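Local structure of putative short-chain dehydrogenase/reductase (Burkholderia xenovorans, 5JY1) at residues Thr70-Thr73 with Ser77-Ala80; Ala99-Pro104 with Leu120-Trp125. The protein binds NAD and, as a member of the short-chain dehydrogenase/reductase family, probably catalyses NAD(P)-dependent oxidoreduction, possibly of a 3-oxoacyl-acyl-carrier-protein type substrate. All coordinates share one frame; numbering follows the deposited sequence.

Contact 1 of 2, residues Thr70-Thr73 with Ser77-Ala80; sequences TDVT and SIEA. With NAD (nicotinamide-adenine-dinucleotide), chain E.
S77, in the first turn of helix 75-89, reaches back onto the backbone of T70 and D71. Its CB lies against the D71 carbonyl, 3.4 Å from D71 O. With OG swung anti to the backbone N (chi1 -178°), the hydroxyl leaves the helix and accepts the amide of D71, D71 N to S77 OG 2.9 Å, in an almost straight bond (170°). The same OG rests over T70, 3.4 Å from T70 CA, with the T70 methyl CG2 beside it, while T70 OG1 turns to V68 O. One residue further along the helix, I78 supplies the apolar half: CG1 passes over V72 CA, and its tip CD1 stops 3.4 Å from V72 O and 4.0 Å from V72 CB. The loop turns its other side to the adenine of NAD. V72 N gives a straight bond to N1A of NAD (3.1 Å, 172°), and N6A of NAD gives a weak one to D71 OD1, so this adjacent Asp-Val pair reads the purine edge, as in many SDR enzymes. D71 OD1 also receives T73 N at 3.0 Å, an Asx turn; the amide comes from above the carboxylate plane and helps to hold the group in its rotation. The contact forms the bend from strand 64-69, outermost in the chain's parallel sheet, into helix 75-89. T70 pairs through its backbone with E45, and helix 113-141 packs A126 on V72 and A130 on I78.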
loop_
_atom_site.group_PDB
_atom_site.type_symbol
_atom_site.label_atom_id
_atom_site.label_comp_id
_atom_site.label_asym_id
_atom_site.label_seq_id
_atom_site.Cartn_x
_atom_site.Cartn_y
_atom_site.Cartn_z
ATOM N N THR A 70 -18.600 20.178 -23.055
ATOM C CA THR A 70 -18.105 20.423 -21.706
ATOM C C THR A 70 -16.601 20.633 -21.755
ATOM O O THR A 70 -15.884 19.840 -22.372
ATOM C CB THR A 70 -18.427 19.242 -20.775
ATOM O OG1 THR A 70 -19.832 18.982 -20.799
ATOM C CG2 THR A 70 -18.008 19.544 -19.342
ATOM N N ASP A 71 -16.133 21.693 -21.098
ATOM C CA ASP A 71 -14.710 21.981 -20.926
ATOM C C ASP A 71 -14.424 21.845 -19.435
ATOM O O ASP A 71 -14.792 22.729 -18.654
ATOM C CB ASP A 71 -14.379 23.385 -21.440
ATOM C CG ASP A 71 -12.894 23.733 -21.330
ATOM O OD1 ASP A 71 -12.148 23.043 -20.610
ATOM O OD2 ASP A 71 -12.471 24.730 -21.962
ATOM N N VAL A 72 -13.759 20.751 -19.042
ATOM C CA VAL A 72 -13.568 20.454 -17.624
ATOM C C VAL A 72 -12.525 21.366 -16.983
ATOM O O VAL A 72 -12.285 21.270 -15.777
ATOM C CB VAL A 72 -13.193 18.977 -17.388
ATOM C CG1 VAL A 72 -14.296 18.049 -17.922
ATOM C CG2 VAL A 72 -11.838 18.647 -18.008
ATOM N N THR A 73 -11.903 22.255 -17.765
ATOM C CA THR A 73 -11.086 23.301 -17.155
ATOM C C THR A 73 -11.927 24.467 -16.651
ATOM O O THR A 73 -11.374 25.391 -16.039
ATOM C CB THR A 73 -10.022 23.812 -18.136
ATOM O OG1 THR A 73 -10.648 24.499 -19.224
ATOM C CG2 THR A 73 -9.182 22.657 -18.680
ATOM N N SER A 77 -18.702 25.268 -16.790
ATOM C CA SER A 77 -19.068 24.316 -17.839
ATOM C C SER A 77 -19.418 22.957 -17.251
ATOM O O SER A 77 -20.382 22.312 -17.682
ATOM C CB SER A 77 -17.918 24.175 -18.838
ATOM O OG SER A 77 -18.258 23.281 -19.893
ATOM N N ILE A 78 -18.639 22.512 -16.265
ATOM C CA ILE A 78 -18.938 21.266 -15.566
ATOM C C ILE A 78 -20.292 21.357 -14.873
ATOM O O ILE A 78 -21.122 20.444 -14.966
ATOM C CB ILE A 78 -17.816 20.948 -14.562
ATOM C CG1 ILE A 78 -16.521 20.612 -15.297
ATOM C CG2 ILE A 78 -18.246 19.823 -13.657
ATOM C CD1 ILE A 78 -15.303 20.520 -14.376
ATOM N N GLU A 79 -20.532 22.464 -14.161
ATOM C CA GLU A 79 -21.793 22.624 -13.446
ATOM C C GLU A 79 -22.966 22.650 -14.415
ATOM O O GLU A 79 -24.024 22.070 -14.141
ATOM C CB GLU A 79 -21.759 23.899 -12.596
ATOM C CG GLU A 79 -20.837 23.772 -11.395
ATOM C CD GLU A 79 -20.781 25.022 -10.547
ATOM O OE1 GLU A 79 -21.150 26.098 -11.049
ATOM O OE2 GLU A 79 -20.353 24.923 -9.376
ATOM N N ALA A 80 -22.771 23.269 -15.578
ATOM C CA ALA A 80 -23.826 23.284 -16.587
ATOM C C ALA A 80 -24.112 21.878 -17.105
ATOM O O ALA A 80 -25.273 21.514 -17.327
ATOM C CB ALA A 80 -23.433 24.231 -17.727
HETATM P PA NAD E . -7.515 9.952 -24.346
HETATM O O1A NAD E . -6.421 10.935 -24.631
HETATM O O2A NAD E . -7.600 8.823 -25.363
HETATM O O5B NAD E . -8.995 10.719 -24.239
HETATM C C5B NAD E . -9.022 11.905 -23.525
HETATM C C4B NAD E . -10.452 12.556 -23.711
HETATM O O4B NAD E . -10.527 13.598 -22.955
HETATM C C3B NAD E . -10.568 13.074 -25.187
HETATM O O3B NAD E . -11.788 12.680 -25.737
HETATM C C2B NAD E . -10.475 14.572 -25.028
HETATM O O2B NAD E . -11.109 15.284 -26.199
HETATM C C1B NAD E . -11.118 14.766 -23.892
HETATM N N9A NAD E . -10.777 16.049 -23.306
HETATM C C8A NAD E . -9.572 16.622 -23.312
HETATM N N7A NAD E . -9.668 17.779 -22.689
HETATM C C5A NAD E . -10.936 17.927 -22.294
HETATM C C6A NAD E . -11.563 18.968 -21.608
HETATM N N6A NAD E . -11.150 20.247 -21.047
HETATM N N1A NAD E . -12.849 18.884 -21.327
HETATM C C2A NAD E . -13.560 17.773 -21.715
HETATM N N3A NAD E . -12.963 16.761 -22.389
HETATM C C4A NAD E . -11.625 16.856 -22.671
HETATM O O3 NAD E . -7.259 9.343 -22.833
HETATM P PN NAD E . -7.247 7.786 -22.344
HETATM O O1N NAD E . -5.939 7.142 -22.775
HETATM O O2N NAD E . -8.428 6.960 -22.885
HETATM O O5D NAD E . -7.258 7.826 -20.688
HETATM C C5D NAD E . -8.474 8.150 -20.017
HETATM C C4D NAD E . -8.231 8.205 -18.472
HETATM O O4D NAD E . -7.552 7.131 -18.073
HETATM C C3D NAD E . -7.342 9.412 -18.155
HETATM O O3D NAD E . -7.684 9.971 -16.979
HETATM C C2D NAD E . -5.929 8.787 -18.063
HETATM O O2D NAD E . -5.077 9.721 -17.279
HETATM C C1D NAD E . -6.148 7.634 -17.466
HETATM N N1N NAD E . -5.134 6.638 -17.773
HETATM C C2N NAD E . -5.135 5.984 -18.965
HETATM C C3N NAD E . -4.159 5.030 -19.261
HETATM C C7N NAD E . -4.148 4.301 -20.585
HETATM O O7N NAD E . -3.410 3.344 -20.761
HETATM N N7N NAD E . -4.990 4.723 -21.634
HETATM C C4N NAD E . -3.187 4.751 -18.333
HETATM C C5N NAD E . -3.185 5.392 -17.145
HETATM C C6N NAD E . -4.172 6.346 -16.854
#

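Contact 2 of 2, residues Ala99-Pro104 with Leu120-Trp125; sequences AFVPTP and LTTSLW. With NAD (nicotinamide-adenine-dinucleotide), chain E; EDO (1,2-ethanediol), chain G.
V101 and T122 meet methyl to methyl, V101 CG2 to T122 CG2 at 4.1 Å, where the extended loop passes the side of the helix. V101 puts CG1 anti to the backbone N (chi1 176°), which leaves CG2 anti to the carbonyl carbon and facing two neighbours: besides T122 it comes close to the adenine, 3.2 Å from N7A of NAD. T122 turns its CG2 to V101 and its OG1 to a water, which donates to V101 O and accepts from T122 OG1, 3.2 Å from the water oxygen. The backbones do not bond directly. Instead a second water donates both to A99 O (2.8 Å) and to T122 O (2.7 Å), and a third links A99 O to S123 OG, so two waters donate to the one carbonyl oxygen, A99 O. On the cofactor side A99 sets its CB 3.8 Å from N3A of NAD. F100 points away from the helix: its CB packs on the nicotinamide ribose, 3.7 Å from C3D of NAD, and its ring turns an edge to the phosphate oxygen O1A while P102 N lies over one face, toward the rim. An ethanediol, probably from the crystallisation liquor, sits by F100 and T103. The helix widens into a pi-type turn, W125 N bonding L120 O at 2.8 Å, and S123, whose side chain touches K168, stands inside it. This is the nucleotide-binding site of the SDR Rossmann fold, where the loop after strand 94-97 runs between the cofactor and helix 113-141. A99 closes the Asn-Asn-Ala sequence at the end of that strand, with F100 where a glycine is usual, and S123 appears to replace the asparagine of most classical relatives in the broken helix beside the active site.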
loop_
_atom_site.group_PDB
_atom_site.type_symbol
_atom_site.label_atom_id
_atom_site.label_comp_id
_atom_site.label_asym_id
_atom_site.label_seq_id
_atom_site.Cartn_x
_atom_site.Cartn_y
_atom_site.Cartn_z
ATOM N N ALA A 99 -11.513 12.694 -18.300
ATOM C CA ALA A 99 -10.854 13.564 -19.270
ATOM C C ALA A 99 -9.370 13.751 -18.953
ATOM O O ALA A 99 -8.955 13.792 -17.793
ATOM C CB ALA A 99 -11.555 14.925 -19.312
ATOM N N PHE A 100 -8.570 13.904 -20.008
ATOM C CA PHE A 100 -7.120 13.964 -19.890
ATOM C C PHE A 100 -6.546 14.840 -21.000
ATOM O O PHE A 100 -7.015 14.792 -22.141
ATOM C CB PHE A 100 -6.539 12.544 -19.953
ATOM C CG PHE A 100 -5.088 12.489 -20.324
ATOM C CD1 PHE A 100 -4.110 12.756 -19.386
ATOM C CD2 PHE A 100 -4.704 12.139 -21.606
ATOM C CE1 PHE A 100 -2.774 12.695 -19.721
ATOM C CE2 PHE A 100 -3.364 12.077 -21.945
ATOM C CZ PHE A 100 -2.402 12.359 -21.003
ATOM N N VAL A 101 -5.540 15.645 -20.655
ATOM C CA VAL A 101 -4.772 16.426 -21.628
ATOM C C VAL A 101 -3.288 16.208 -21.355
ATOM O O VAL A 101 -2.829 16.434 -20.226
ATOM C CB VAL A 101 -5.112 17.923 -21.565
ATOM C CG1 VAL A 101 -4.224 18.694 -22.519
ATOM C CG2 VAL A 101 -6.571 18.159 -21.903
ATOM N N PRO A 102 -2.503 15.790 -22.344
ATOM C CA PRO A 102 -1.079 15.537 -22.103
ATOM C C PRO A 102 -0.235 16.803 -22.074
ATOM O O PRO A 102 -0.558 17.818 -22.697
ATOM C CB PRO A 102 -0.680 14.653 -23.290
ATOM C CG PRO A 102 -1.606 15.084 -24.385
ATOM C CD PRO A 102 -2.918 15.381 -23.700
ATOM N N THR A 103 0.862 16.726 -21.325
ATOM C CA THR A 103 1.957 17.681 -21.391
ATOM C C THR A 103 3.184 17.001 -21.994
ATOM O O THR A 103 3.242 15.767 -22.062
ATOM C CB THR A 103 2.304 18.234 -19.998
ATOM O OG1 THR A 103 2.670 17.155 -19.121
ATOM C CG2 THR A 103 1.126 19.000 -19.414
ATOM N N PRO A 104 4.180 17.766 -22.450
ATOM C CA PRO A 104 5.368 17.141 -23.045
ATOM C C PRO A 104 6.069 16.187 -22.085
ATOM O O PRO A 104 6.194 16.453 -20.888
ATOM C CB PRO A 104 6.257 18.338 -23.391
ATOM C CG PRO A 104 5.301 19.435 -23.649
ATOM C CD PRO A 104 4.190 19.231 -22.656
ATOM N N LEU A 120 -2.736 19.967 -13.166
ATOM C CA LEU A 120 -3.585 20.086 -11.982
ATOM C C LEU A 120 -4.998 20.527 -12.359
ATOM O O LEU A 120 -5.980 20.034 -11.790
ATOM C CB LEU A 120 -2.966 21.067 -10.979
ATOM C CG LEU A 120 -1.735 20.578 -10.210
ATOM C CD1 LEU A 120 -1.132 21.740 -9.449
ATOM C CD2 LEU A 120 -2.072 19.430 -9.250
ATOM N N THR A 121 -5.126 21.430 -13.338
ATOM C CA THR A 121 -6.454 21.892 -13.742
ATOM C C THR A 121 -7.252 20.779 -14.416
ATOM O O THR A 121 -8.402 20.517 -14.042
ATOM C CB THR A 121 -6.346 23.098 -14.676
ATOM O OG1 THR A 121 -5.650 24.168 -14.020
ATOM C CG2 THR A 121 -7.743 23.578 -15.094
ATOM N N THR A 122 -6.662 20.111 -15.417
ATOM C CA THR A 122 -7.441 19.171 -16.223
ATOM C C THR A 122 -7.710 17.865 -15.492
ATOM O O THR A 122 -8.709 17.193 -15.772
ATOM C CB THR A 122 -6.750 18.874 -17.560
ATOM O OG1 THR A 122 -5.494 18.222 -17.325
ATOM C CG2 THR A 122 -6.518 20.149 -18.348
ATOM N N SER A 123 -6.836 17.475 -14.568
ATOM C CA SER A 123 -7.067 16.278 -13.772
ATOM C C SER A 123 -7.704 16.612 -12.427
ATOM O O SER A 123 -8.856 16.245 -12.169
ATOM C CB SER A 123 -5.753 15.507 -13.579
ATOM O OG SER A 123 -5.288 15.002 -14.822
ATOM N N LEU A 124 -6.998 17.365 -11.585
ATOM C CA LEU A 124 -7.419 17.467 -10.191
ATOM C C LEU A 124 -8.598 18.417 -10.025
ATOM O O LEU A 124 -9.621 18.042 -9.445
ATOM C CB LEU A 124 -6.240 17.904 -9.318
ATOM C CG LEU A 124 -6.485 17.901 -7.814
ATOM C CD1 LEU A 124 -6.979 16.532 -7.361
ATOM C CD2 LEU A 124 -5.200 18.290 -7.072
ATOM N N TRP A 125 -8.470 19.659 -10.507
ATOM C CA TRP A 125 -9.567 20.611 -10.362
ATOM C C TRP A 125 -10.823 20.125 -11.077
ATOM O O TRP A 125 -11.939 20.241 -10.548
ATOM C CB TRP A 125 -9.142 21.977 -10.894
ATOM C CG TRP A 125 -8.294 22.745 -9.916
ATOM C CD1 TRP A 125 -6.933 22.870 -9.922
ATOM C CD2 TRP A 125 -8.763 23.485 -8.785
ATOM N NE1 TRP A 125 -6.523 23.651 -8.854
ATOM C CE2 TRP A 125 -7.632 24.045 -8.150
ATOM C CE3 TRP A 125 -10.036 23.742 -8.256
ATOM C CZ2 TRP A 125 -7.736 24.852 -7.012
ATOM C CZ3 TRP A 125 -10.139 24.526 -7.125
ATOM C CH2 TRP A 125 -8.994 25.081 -6.515
HETATM P PA NAD E . -7.515 9.952 -24.346
HETATM O O1A NAD E . -6.421 10.935 -24.631
HETATM O O2A NAD E . -7.600 8.823 -25.363
HETATM O O5B NAD E . -8.995 10.719 -24.239
HETATM C C5B NAD E . -9.022 11.905 -23.525
HETATM C C4B NAD E . -10.452 12.556 -23.711
HETATM O O4B NAD E . -10.527 13.598 -22.955
HETATM C C3B NAD E . -10.568 13.074 -25.187
HETATM O O3B NAD E . -11.788 12.680 -25.737
HETATM C C2B NAD E . -10.475 14.572 -25.028
HETATM O O2B NAD E . -11.109 15.284 -26.199
HETATM C C1B NAD E . -11.118 14.766 -23.892
HETATM N N9A NAD E . -10.777 16.049 -23.306
HETATM C C8A NAD E . -9.572 16.622 -23.312
HETATM N N7A NAD E . -9.668 17.779 -22.689
HETATM C C5A NAD E . -10.936 17.927 -22.294
HETATM C C6A NAD E . -11.563 18.968 -21.608
HETATM N N6A NAD E . -11.150 20.247 -21.047
HETATM N N1A NAD E . -12.849 18.884 -21.327
HETATM C C2A NAD E . -13.560 17.773 -21.715
HETATM N N3A NAD E . -12.963 16.761 -22.389
HETATM C C4A NAD E . -11.625 16.856 -22.671
HETATM O O3 NAD E . -7.259 9.343 -22.833
HETATM P PN NAD E . -7.247 7.786 -22.344
HETATM O O1N NAD E . -5.939 7.142 -22.775
HETATM O O2N NAD E . -8.428 6.960 -22.885
HETATM O O5D NAD E . -7.258 7.826 -20.688
HETATM C C5D NAD E . -8.474 8.150 -20.017
HETATM C C4D NAD E . -8.231 8.205 -18.472
HETATM O O4D NAD E . -7.552 7.131 -18.073
HETATM C C3D NAD E . -7.342 9.412 -18.155
HETATM O O3D NAD E . -7.684 9.971 -16.979
HETATM C C2D NAD E . -5.929 8.787 -18.063
HETATM O O2D NAD E . -5.077 9.721 -17.279
HETATM C C1D NAD E . -6.148 7.634 -17.466
HETATM N N1N NAD E . -5.134 6.638 -17.773
HETATM C C2N NAD E . -5.135 5.984 -18.965
HETATM C C3N NAD E . -4.159 5.030 -19.261
HETATM C C7N NAD E . -4.148 4.301 -20.585
HETATM O O7N NAD E . -3.410 3.344 -20.761
HETATM N N7N NAD E . -4.990 4.723 -21.634
HETATM C C4N NAD E . -3.187 4.751 -18.333
HETATM C C5N NAD E . -3.185 5.392 -17.145
HETATM C C6N NAD E . -4.172 6.346 -16.854
HETATM C C1 EDO G . 0.956 13.796 -19.753
HETATM O O1 EDO G . 0.711 14.805 -18.762
HETATM C C2 EDO G . 1.205 12.454 -19.071
HETATM O O2 EDO G . 0.900 11.384 -19.976
HETATM O O HOH W 1 -10.153 14.889 -15.520
HETATM O O HOH W 2 -6.564 13.260 -16.418
HETATM O O HOH W 3 -2.740 18.783 -18.790
#

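Contacts 1 and 2 are both buried and follow one another along the chain, contact 2 nearer the centre. Each pairs a loop at the C-terminal end of a parallel strand with the helix that follows, and both loops line the NAD pocket. Their chemistry differs: 70-73 is tied to 77-80 by a direct hydroxyl-amide bond and contributes polar recognition of the adenine edge, whereas 99-104 meets 120-125 through bridging waters and one methyl contact, and chiefly packs against the cofactor. The two loops touch, V72 CG2 lying 4.0 Å from A99 CB. Helix 113-141 meets both of them through T122, whose CG2 lies 3.7 Å from T73 CG2 and also packs on V101.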